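Local coordinates for xylose isomerase-like TIM barrel domain-containing protein (Parabacteroides distasonis, PDB 4KW2), which is of unknown function but has a xylose isomerase-like TIM barrel, and may be a sugar isomerase or a related enzyme, at residues G49-Q57 with I93-G101. Numbering follows the deposited sequence.
Sequences GYAEAFFFQ and IAFGVASYG
Glu52 and Ala53 pair in parallel with Ala94 and Phe95, the short strand axes running 24° apart, and three backbone hydrogen bonds join them: Ala94 N to Ala51 O, Ala53 N to Ala94 O at 3.1 Å, and Gly96 N to Ala53 O. Two CA-H...O contacts, from Glu52 CA to Ala94 O and from Phe95 CA to Ala53 O, reinforce the ladder. One face of the pair carries Glu52 over Ala94, CB to CB at 4.0 Å. Glu52 slides past the Ala94 methyl because its chain runs extended from a CG set opposite the backbone N (chi1 173°), which holds the carboxylate near Gly96. This is the beta-alpha-beta crossover of a TIM barrel: helix 75-86 returns the chain so that 50-53 and 91-98 become neighbouring strands of the closed eight-stranded sheet. Inside that barrel the carboxylate is gripped by Ser240 at OE1 and by Thr122 and His203 at OE2, tying together residues from several strands. An alanine here removes the carboxylate altogether and would probably leave Ser240, Thr122 and His203 without the partner they share. Ala53 and Phe95 occupy the other face, where the Ala53 methyl lies 3.7 Å from Phe95 CD1 and helix 103-116 covers the ring through Ile116. Beyond the strand, Phe55 crosses Phe95 at about a right angle, presenting its ring edge, CE1, to Phe95 CD1 at 3.8 Å. Across the same ring, CE2 comes within 3.5 Å of Tyr100 OH, while that hydroxyl is hydrogen-bonded to Trp216 NE1 of the second subunit, whose ring also stacks on Phe55. Gly96 adopts backbone angles that a side chain would obstruct, and a cis peptide follows it before Val97. At the N-terminal end, Ile93 CB meets the edge of the Tyr50 ring at CD1, 3.9 Å away.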
loop_
_atom_site.group_PDB
_atom_site.type_symbol
_atom_site.label_atom_id
_atom_site.label_comp_id
_atom_site.label_asym_id
_atom_site.label_seq_id
_atom_site.Cartn_x
_atom_site.Cartn_y
_atom_site.Cartn_z
ATOM N N GLY A 49 -14.144 -7.633 -22.526
ATOM C CA GLY A 49 -14.019 -7.217 -23.925
ATOM C C GLY A 49 -13.361 -5.867 -24.145
ATOM O O GLY A 49 -13.437 -5.316 -25.247
ATOM N N TYR A 50 -12.710 -5.336 -23.111
ATOM C CA TYR A 50 -12.105 -3.997 -23.166
ATOM C C TYR A 50 -10.819 -3.941 -22.351
ATOM O O TYR A 50 -10.653 -4.694 -21.394
ATOM C CB TYR A 50 -13.081 -2.950 -22.628
ATOM C CG TYR A 50 -14.381 -2.869 -23.394
ATOM C CD1 TYR A 50 -14.486 -2.086 -24.537
ATOM C CD2 TYR A 50 -15.511 -3.577 -22.974
ATOM C CE1 TYR A 50 -15.671 -2.013 -25.247
ATOM C CE2 TYR A 50 -16.704 -3.505 -23.679
ATOM C CZ TYR A 50 -16.775 -2.721 -24.812
ATOM O OH TYR A 50 -17.947 -2.636 -25.516
ATOM N N ALA A 51 -9.912 -3.045 -22.729
ATOM C CA ALA A 51 -8.658 -2.889 -22.001
ATOM C C ALA A 51 -8.218 -1.428 -21.911
ATOM O O ALA A 51 -8.420 -0.652 -22.838
ATOM C CB ALA A 51 -7.574 -3.728 -22.650
ATOM N N GLU A 52 -7.656 -1.064 -20.761
ATOM C CA GLU A 52 -6.960 0.208 -20.577
ATOM C C GLU A 52 -5.481 -0.124 -20.414
ATOM O O GLU A 52 -5.070 -0.657 -19.378
ATOM C CB GLU A 52 -7.478 0.951 -19.344
ATOM C CG GLU A 52 -6.680 2.209 -19.001
ATOM C CD GLU A 52 -7.264 2.997 -17.841
ATOM O OE1 GLU A 52 -8.382 2.661 -17.386
ATOM O OE2 GLU A 52 -6.603 3.960 -17.379
ATOM N N ALA A 53 -4.686 0.183 -21.435
ATOM C CA ALA A 53 -3.299 -0.261 -21.463
ATOM C C ALA A 53 -2.308 0.825 -21.035
ATOM O O ALA A 53 -2.405 1.981 -21.454
ATOM C CB ALA A 53 -2.946 -0.799 -22.835
ATOM N N PHE A 54 -1.359 0.423 -20.195
ATOM C CA PHE A 54 -0.263 1.275 -19.769
ATOM C C PHE A 54 0.941 1.033 -20.680
ATOM O O PHE A 54 1.172 -0.093 -21.148
ATOM C CB PHE A 54 0.110 0.991 -18.306
ATOM C CG PHE A 54 0.909 -0.272 -18.119
ATOM C CD1 PHE A 54 0.276 -1.509 -18.027
ATOM C CD2 PHE A 54 2.288 -0.231 -18.068
ATOM C CE1 PHE A 54 1.012 -2.674 -17.885
ATOM C CE2 PHE A 54 3.029 -1.394 -17.922
ATOM C CZ PHE A 54 2.389 -2.615 -17.828
ATOM N N PHE A 55 1.720 2.087 -20.900
ATOM C CA PHE A 55 2.872 2.044 -21.795
ATOM C C PHE A 55 4.093 1.386 -21.153
ATOM O O PHE A 55 4.220 1.314 -19.923
ATOM C CB PHE A 55 3.252 3.463 -22.228
ATOM C CG PHE A 55 2.424 4.021 -23.357
ATOM C CD1 PHE A 55 1.218 3.448 -23.739
ATOM C CD2 PHE A 55 2.852 5.163 -24.020
ATOM C CE1 PHE A 55 0.475 3.984 -24.778
ATOM C CE2 PHE A 55 2.115 5.703 -25.054
ATOM C CZ PHE A 55 0.919 5.117 -25.429
ATOM N N PHE A 56 4.980 0.927 -22.033
ATOM C CA PHE A 56 6.271 0.301 -21.717
ATOM C C PHE A 56 6.185 -1.161 -21.294
ATOM O O PHE A 56 7.188 -1.751 -20.903
ATOM C CB PHE A 56 7.094 1.152 -20.741
ATOM C CG PHE A 56 7.322 2.558 -21.233
ATOM C CD1 PHE A 56 8.143 2.793 -22.326
ATOM C CD2 PHE A 56 6.690 3.643 -20.628
ATOM C CE1 PHE A 56 8.343 4.081 -22.801
ATOM C CE2 PHE A 56 6.894 4.932 -21.095
ATOM C CZ PHE A 56 7.718 5.151 -22.184
ATOM N N GLN A 57 5.004 -1.759 -21.426
ATOM C CA GLN A 57 4.879 -3.206 -21.297
ATOM C C GLN A 57 5.428 -3.871 -22.555
ATOM O O GLN A 57 5.098 -3.463 -23.675
ATOM C CB GLN A 57 3.418 -3.619 -21.106
ATOM C CG GLN A 57 3.261 -5.064 -20.651
ATOM C CD GLN A 57 1.822 -5.448 -20.362
ATOM O OE1 GLN A 57 0.891 -4.908 -20.953
ATOM N NE2 GLN A 57 1.636 -6.383 -19.444
ATOM N N ILE A 93 -9.781 0.084 -25.905
ATOM C CA ILE A 93 -10.649 1.245 -25.719
ATOM C C ILE A 93 -9.925 2.436 -25.090
ATOM O O ILE A 93 -10.238 3.585 -25.403
ATOM C CB ILE A 93 -11.889 0.867 -24.866
ATOM C CG1 ILE A 93 -12.992 1.923 -24.969
ATOM C CG2 ILE A 93 -11.522 0.622 -23.408
ATOM C CD1 ILE A 93 -13.857 1.747 -26.190
ATOM N N ALA A 94 -8.957 2.167 -24.217
ATOM C CA ALA A 94 -8.282 3.240 -23.506
ATOM C C ALA A 94 -6.785 3.019 -23.391
ATOM O O ALA A 94 -6.305 1.890 -23.403
ATOM C CB ALA A 94 -8.886 3.408 -22.118
ATOM N N PHE A 95 -6.063 4.128 -23.291
ATOM C CA PHE A 95 -4.679 4.126 -22.878
ATOM C C PHE A 95 -4.517 5.134 -21.752
ATOM O O PHE A 95 -5.160 6.179 -21.752
ATOM C CB PHE A 95 -3.766 4.489 -24.046
ATOM C CG PHE A 95 -3.727 3.447 -25.116
ATOM C CD1 PHE A 95 -2.979 2.295 -24.946
ATOM C CD2 PHE A 95 -4.448 3.605 -26.286
ATOM C CE1 PHE A 95 -2.947 1.320 -25.927
ATOM C CE2 PHE A 95 -4.420 2.632 -27.270
ATOM C CZ PHE A 95 -3.668 1.488 -27.089
ATOM N N GLY A 96 -3.651 4.812 -20.803
ATOM C CA GLY A 96 -3.353 5.703 -19.696
ATOM C C GLY A 96 -2.832 4.890 -18.532
ATOM O O GLY A 96 -2.823 3.661 -18.615
ATOM N N VAL A 97 -2.404 5.547 -17.449
ATOM C CA VAL A 97 -2.565 6.993 -17.267
ATOM C C VAL A 97 -1.330 7.768 -17.747
ATOM O O VAL A 97 -0.210 7.538 -17.285
ATOM C CB VAL A 97 -2.848 7.344 -15.791
ATOM C CG1 VAL A 97 -3.102 8.837 -15.628
ATOM C CG2 VAL A 97 -4.028 6.540 -15.266
ATOM N N ALA A 98 -1.550 8.712 -18.652
ATOM C CA ALA A 98 -0.466 9.530 -19.170
ATOM C C ALA A 98 -0.368 10.839 -18.388
ATOM O O ALA A 98 -1.372 11.496 -18.125
ATOM C CB ALA A 98 -0.668 9.796 -20.650
ATOM N N SER A 99 0.854 11.201 -18.017
ATOM C CA SER A 99 1.111 12.399 -17.232
ATOM C C SER A 99 2.338 13.101 -17.803
ATOM O O SER A 99 3.311 13.360 -17.095
ATOM C CB SER A 99 1.322 12.023 -15.764
ATOM O OG SER A 99 1.377 13.169 -14.931
ATOM N N TYR A 100 2.270 13.409 -19.095
ATOM C CA TYR A 100 3.405 13.974 -19.826
ATOM C C TYR A 100 3.667 15.431 -19.489
ATOM O O TYR A 100 2.772 16.157 -19.045
ATOM C CB TYR A 100 3.181 13.870 -21.330
ATOM C CG TYR A 100 3.173 12.474 -21.883
ATOM C CD1 TYR A 100 4.341 11.725 -21.939
ATOM C CD2 TYR A 100 2.009 11.909 -22.386
ATOM C CE1 TYR A 100 4.347 10.446 -22.474
ATOM C CE2 TYR A 100 2.004 10.632 -22.918
ATOM C CZ TYR A 100 3.176 9.907 -22.961
ATOM O OH TYR A 100 3.182 8.646 -23.492
ATOM N N GLY A 101 4.898 15.857 -19.750
ATOM C CA GLY A 101 5.344 17.208 -19.440
ATOM C C GLY A 101 5.538 18.117 -20.637
ATOM O O GLY A 101 5.801 19.302 -20.459
#